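PDB 5NNY: WipB from Legionella pneumophila, which acts as a translocated Ser/Thr phosphatase effector that targets the host lysosomal nutrient-sensing machinery, this chain being its phosphatase domain. Local coordinates for residues L126-E138 and V148-F161. Sequence-based numbering, arbitrary orientation.
Sequences LSNHGIEFVEACE and VAKRLGNIQHGNSF
Gln156 illustrates how a single amide can fasten an irregular chain to a helix, for its N and O make three hydrogen bonds with the first turns of helix 128-138, two given and one received. NE2 of Gln156 gives one hydrogen to OE1 of Glu132 in a nearly straight bond of 2.9 Å, on the anti lone pair and with amide and carboxylate nearly coplanar. The other hydrogen of Gln156 NE2 goes to the backbone O of Asn128, 3.1 Å away, from above the carbonyl plane. In return OE1 of Gln156 accepts from ND2 of Asn128, also 3.1 Å away, the two amides being turned 43° apart. The Gln156 amide also lies flat over one face of the His129 imidazole, the planes only 2° apart, while the O of His157 sits at the ring edge, 3.5 Å from CE1 of His129. Glu132 reaches across because its CG is anti to the backbone N (chi1 172°) and its chain runs extended, with CG against Ala149 CB; water 2 links its OE1 to the O of Gln156. In the calcineurin-like phosphoesterase fold of this domain, the helix follows strand 121-125 of the central sheet, and segment 148-161 runs back along it and ends in the first turn of helix 159-169. Further along, CD1 of Leu152 lies 3.4 Å from OE2 of Glu135, and CZ of Phe161 packs on CB of Ala136 at 3.6 Å. The rings of Phe161 and Phe133 also touch, CE1 to CD1. Two waters bind OE1 of Glu135, one reaching Leu152 N and the other Val148 O. Behind this layer, Tyr260 and His262 hold OE2 of Glu135, Val99 O binds His129 ND1, and Ser127 OG caps the helix by accepting from Gly130 N.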
loop_
_atom_site.group_PDB
_atom_site.type_symbol
_atom_site.label_atom_id
_atom_site.label_comp_id
_atom_site.label_asym_id
_atom_site.label_seq_id
_atom_site.Cartn_x
_atom_site.Cartn_y
_atom_site.Cartn_z
ATOM N N LEU A 126 5.097 2.983 -0.415
ATOM C CA LEU A 126 4.721 3.231 0.979
ATOM C C LEU A 126 3.862 4.487 1.104
ATOM O O LEU A 126 4.168 5.535 0.516
ATOM C CB LEU A 126 5.984 3.368 1.843
ATOM C CG LEU A 126 5.791 3.400 3.362
ATOM C CD1 LEU A 126 5.170 2.090 3.837
ATOM C CD2 LEU A 126 7.105 3.674 4.102
ATOM N N SER A 127 2.770 4.375 1.873
ATOM C CA SER A 127 1.856 5.480 2.099
ATOM C C SER A 127 1.520 5.546 3.580
ATOM O O SER A 127 1.788 4.611 4.344
ATOM C CB SER A 127 0.558 5.349 1.273
ATOM O OG SER A 127 -0.240 4.224 1.654
ATOM N N ASN A 128 0.916 6.674 3.972
ATOM C CA ASN A 128 0.465 6.826 5.348
ATOM C C ASN A 128 -0.612 5.799 5.686
ATOM O O ASN A 128 -0.629 5.260 6.801
ATOM C CB ASN A 128 -0.036 8.255 5.597
ATOM C CG ASN A 128 -0.838 8.831 4.424
ATOM O OD1 ASN A 128 -0.303 9.045 3.331
ATOM N ND2 ASN A 128 -2.113 9.130 4.668
ATOM N N HIS A 129 -1.494 5.487 4.727
ATOM C CA HIS A 129 -2.531 4.484 4.979
ATOM C C HIS A 129 -1.911 3.098 5.142
ATOM O O HIS A 129 -2.193 2.379 6.108
ATOM C CB HIS A 129 -3.565 4.483 3.844
ATOM C CG HIS A 129 -4.476 5.670 3.834
ATOM N ND1 HIS A 129 -5.645 5.726 4.564
ATOM C CD2 HIS A 129 -4.405 6.841 3.154
ATOM C CE1 HIS A 129 -6.244 6.884 4.349
ATOM N NE2 HIS A 129 -5.513 7.577 3.497
ATOM N N GLY A 130 -1.063 2.725 4.218
ATOM C CA GLY A 130 -0.413 1.447 4.277
ATOM C C GLY A 130 0.486 1.237 5.483
ATOM O O GLY A 130 0.572 0.198 6.045
ATOM N N ILE A 131 1.083 2.318 5.945
ATOM C CA ILE A 131 1.935 2.262 7.092
ATOM C C ILE A 131 1.148 1.890 8.392
ATOM O O ILE A 131 1.686 1.363 9.277
ATOM C CB ILE A 131 2.750 3.560 7.189
ATOM C CG1 ILE A 131 4.200 3.279 7.387
ATOM C CG2 ILE A 131 2.235 4.444 8.265
ATOM C CD1 ILE A 131 5.048 4.456 7.045
ATOM N N GLU A 132 -0.130 2.220 8.474
ATOM C CA GLU A 132 -0.909 1.823 9.598
ATOM C C GLU A 132 -1.074 0.283 9.591
ATOM O O GLU A 132 -1.019 -0.336 10.610
ATOM C CB GLU A 132 -2.246 2.511 9.581
ATOM C CG GLU A 132 -3.183 1.990 10.613
ATOM C CD GLU A 132 -4.445 2.838 10.802
ATOM O OE1 GLU A 132 -4.588 3.880 10.216
ATOM O OE2 GLU A 132 -5.300 2.402 11.546
ATOM N N PHE A 133 -1.284 -0.297 8.419
ATOM C CA PHE A 133 -1.351 -1.759 8.347
ATOM C C PHE A 133 -0.012 -2.395 8.735
ATOM O O PHE A 133 0.023 -3.386 9.489
ATOM C CB PHE A 133 -1.782 -2.192 6.939
ATOM C CG PHE A 133 -1.941 -3.687 6.778
ATOM C CD1 PHE A 133 -2.997 -4.347 7.382
ATOM C CD2 PHE A 133 -1.008 -4.420 6.058
ATOM C CE1 PHE A 133 -3.156 -5.727 7.240
ATOM C CE2 PHE A 133 -1.156 -5.796 5.886
ATOM C CZ PHE A 133 -2.233 -6.451 6.498
ATOM N N VAL A 134 1.091 -1.818 8.249
ATOM C CA VAL A 134 2.425 -2.289 8.608
ATOM C C VAL A 134 2.591 -2.285 10.124
ATOM O O VAL A 134 3.053 -3.257 10.729
ATOM C CB VAL A 134 3.493 -1.410 7.931
ATOM C CG1 VAL A 134 4.854 -1.681 8.565
ATOM C CG2 VAL A 134 3.504 -1.650 6.426
ATOM N N GLU A 135 2.272 -1.157 10.751
ATOM C CA GLU A 135 2.495 -1.014 12.184
ATOM C C GLU A 135 1.646 -1.998 12.966
ATOM O O GLU A 135 2.138 -2.656 13.884
ATOM C CB GLU A 135 2.189 0.420 12.623
ATOM C CG GLU A 135 2.678 0.727 14.053
ATOM C CD GLU A 135 2.204 2.087 14.536
ATOM O OE1 GLU A 135 1.051 2.169 15.025
ATOM O OE2 GLU A 135 2.975 3.062 14.394
ATOM N N ALA A 136 0.363 -2.100 12.611
ATOM C CA ALA A 136 -0.528 -3.066 13.240
ATOM C C ALA A 136 0.045 -4.470 13.173
ATOM O O ALA A 136 0.031 -5.203 14.170
ATOM C CB ALA A 136 -1.897 -3.024 12.564
ATOM N N CYS A 137 0.555 -4.868 12.012
ATOM C CA CYS A 137 1.070 -6.223 11.869
ATOM C C CYS A 137 2.384 -6.402 12.607
ATOM O O CYS A 137 2.600 -7.437 13.251
ATOM C CB CYS A 137 1.241 -6.571 10.388
ATOM S SG CYS A 137 -0.326 -6.772 9.522
ATOM N N GLU A 138 3.274 -5.405 12.531
ATOM C CA GLU A 138 4.569 -5.513 13.202
ATOM C C GLU A 138 4.439 -5.532 14.725
ATOM O O GLU A 138 5.271 -6.140 15.411
ATOM C CB GLU A 138 5.479 -4.352 12.792
ATOM C CG GLU A 138 5.996 -4.402 11.370
ATOM C CD GLU A 138 7.052 -3.344 11.132
ATOM O OE1 GLU A 138 7.093 -2.358 11.913
ATOM O OE2 GLU A 138 7.841 -3.510 10.190
ATOM N N VAL A 148 -3.854 -3.489 15.949
ATOM C CA VAL A 148 -4.377 -2.198 16.382
ATOM C C VAL A 148 -3.367 -1.129 15.999
ATOM O O VAL A 148 -2.160 -1.377 15.921
ATOM C CB VAL A 148 -4.686 -2.128 17.904
ATOM C CG1 VAL A 148 -5.986 -2.879 18.266
ATOM C CG2 VAL A 148 -3.518 -2.648 18.713
ATOM N N ALA A 149 -3.874 0.074 15.786
ATOM C CA ALA A 149 -3.009 1.210 15.502
ATOM C C ALA A 149 -3.740 2.476 15.901
ATOM O O ALA A 149 -4.238 3.207 15.043
ATOM C CB ALA A 149 -2.613 1.237 14.020
ATOM N N LYS A 150 -3.841 2.725 17.206
ATOM C CA LYS A 150 -4.751 3.758 17.685
ATOM C C LYS A 150 -4.286 5.159 17.298
ATOM O O LYS A 150 -5.093 5.984 16.854
ATOM C CB LYS A 150 -4.920 3.639 19.197
ATOM C CG LYS A 150 -6.061 4.477 19.739
ATOM C CD LYS A 150 -6.316 4.168 21.205
ATOM C CE LYS A 150 -5.063 4.391 22.052
ATOM N NZ LYS A 150 -4.487 5.760 21.846
ATOM N N ARG A 151 -2.987 5.447 17.433
ATOM C CA ARG A 151 -2.500 6.801 17.166
ATOM C C ARG A 151 -2.531 7.112 15.670
ATOM O O ARG A 151 -2.962 8.195 15.257
ATOM C CB ARG A 151 -1.085 6.999 17.737
ATOM C CG ARG A 151 -0.886 6.583 19.207
ATOM C CD ARG A 151 -0.214 7.658 20.084
ATOM N NE ARG A 151 1.212 7.899 19.810
ATOM C CZ ARG A 151 2.230 7.323 20.453
ATOM N NH1 ARG A 151 3.483 7.642 20.133
ATOM N NH2 ARG A 151 2.007 6.428 21.407
ATOM N N LEU A 152 -2.091 6.167 14.834
ATOM C CA LEU A 152 -2.204 6.371 13.394
ATOM C C LEU A 152 -3.657 6.485 12.948
ATOM O O LEU A 152 -3.966 7.247 12.028
ATOM C CB LEU A 152 -1.506 5.236 12.652
ATOM C CG LEU A 152 0.008 5.248 12.859
ATOM C CD1 LEU A 152 0.625 4.079 12.098
ATOM C CD2 LEU A 152 0.588 6.600 12.386
ATOM N N GLY A 153 -4.560 5.745 13.585
ATOM C CA GLY A 153 -5.968 5.845 13.241
ATOM C C GLY A 153 -6.582 7.192 13.559
ATOM O O GLY A 153 -7.657 7.509 13.034
ATOM N N ASN A 154 -5.932 7.980 14.422
ATOM C CA ASN A 154 -6.401 9.320 14.751
ATOM C C ASN A 154 -6.212 10.308 13.607
ATOM O O ASN A 154 -6.798 11.397 13.648
ATOM C CB ASN A 154 -5.660 9.878 15.969
ATOM C CG ASN A 154 -6.084 9.246 17.267
ATOM O OD1 ASN A 154 -7.157 8.647 17.366
ATOM N ND2 ASN A 154 -5.240 9.388 18.290
ATOM N N ILE A 155 -5.382 9.996 12.612
ATOM C CA ILE A 155 -5.035 10.988 11.592
ATOM C C ILE A 155 -5.538 10.624 10.222
ATOM O O ILE A 155 -5.222 11.326 9.250
ATOM C CB ILE A 155 -3.519 11.254 11.540
ATOM C CG1 ILE A 155 -2.761 9.991 11.132
ATOM C CG2 ILE A 155 -3.053 11.786 12.880
ATOM C CD1 ILE A 155 -1.261 10.144 11.136
ATOM N N GLN A 156 -6.276 9.527 10.091
ATOM C CA GLN A 156 -6.798 9.155 8.789
ATOM C C GLN A 156 -7.973 8.223 9.011
ATOM O O GLN A 156 -8.074 7.554 10.042
ATOM C CB GLN A 156 -5.718 8.499 7.922
ATOM C CG GLN A 156 -5.131 7.249 8.562
ATOM C CD GLN A 156 -3.794 6.845 7.957
ATOM O OE1 GLN A 156 -3.186 7.595 7.189
ATOM N NE2 GLN A 156 -3.331 5.655 8.305
ATOM N N HIS A 157 -8.865 8.197 8.038
ATOM C CA HIS A 157 -10.009 7.313 8.100
ATOM C C HIS A 157 -9.640 6.015 7.403
ATOM O O HIS A 157 -9.071 6.025 6.307
ATOM C CB HIS A 157 -11.244 7.971 7.493
ATOM C CG HIS A 157 -11.888 8.961 8.413
ATOM N ND1 HIS A 157 -12.735 9.957 7.975
ATOM C CD2 HIS A 157 -11.795 9.110 9.758
ATOM C CE1 HIS A 157 -13.137 10.676 9.010
ATOM N NE2 HIS A 157 -12.584 10.180 10.104
ATOM N N GLY A 158 -9.887 4.915 8.084
ATOM C CA GLY A 158 -9.491 3.608 7.617
ATOM C C GLY A 158 -10.634 2.639 7.751
ATOM O O GLY A 158 -10.496 1.608 8.415
ATOM N N ASN A 159 -11.778 2.988 7.146
ATOM C CA ASN A 159 -12.956 2.122 7.211
ATOM C C ASN A 159 -12.600 0.685 6.879
ATOM O O ASN A 159 -13.038 -0.253 7.557
ATOM C CB ASN A 159 -14.040 2.611 6.237
ATOM C CG ASN A 159 -15.284 1.727 6.262
ATOM O OD1 ASN A 159 -15.985 1.687 7.260
ATOM N ND2 ASN A 159 -15.563 1.022 5.166
ATOM N N SER A 160 -11.813 0.491 5.828
ATOM C CA SER A 160 -11.555 -0.865 5.356
ATOM C C SER A 160 -10.738 -1.659 6.360
ATOM O O SER A 160 -10.832 -2.895 6.389
ATOM C CB SER A 160 -10.838 -0.819 4.008
ATOM O OG SER A 160 -9.605 -0.140 4.165
ATOM N N PHE A 161 -9.944 -0.975 7.195
ATOM C CA PHE A 161 -9.168 -1.671 8.210
ATOM C C PHE A 161 -10.006 -1.904 9.456
ATOM O O PHE A 161 -9.943 -2.980 10.056
ATOM C CB PHE A 161 -7.893 -0.878 8.520
ATOM C CG PHE A 161 -6.995 -1.504 9.564
ATOM C CD1 PHE A 161 -6.364 -2.716 9.337
ATOM C CD2 PHE A 161 -6.752 -0.837 10.772
ATOM C CE1 PHE A 161 -5.535 -3.273 10.306
ATOM C CE2 PHE A 161 -5.914 -1.369 11.722
ATOM C CZ PHE A 161 -5.306 -2.587 11.498
HETATM O O HOH W 1 -8.647 2.920 10.932
HETATM O O HOH W 2 -7.369 4.572 10.310
HETATM O O HOH W 3 -7.037 2.312 13.899
HETATM O O HOH W 4 -0.598 3.737 15.949
HETATM O O HOH W 5 0.214 -0.386 16.371
HETATM O O HOH W 6 -1.164 -4.527 16.501
#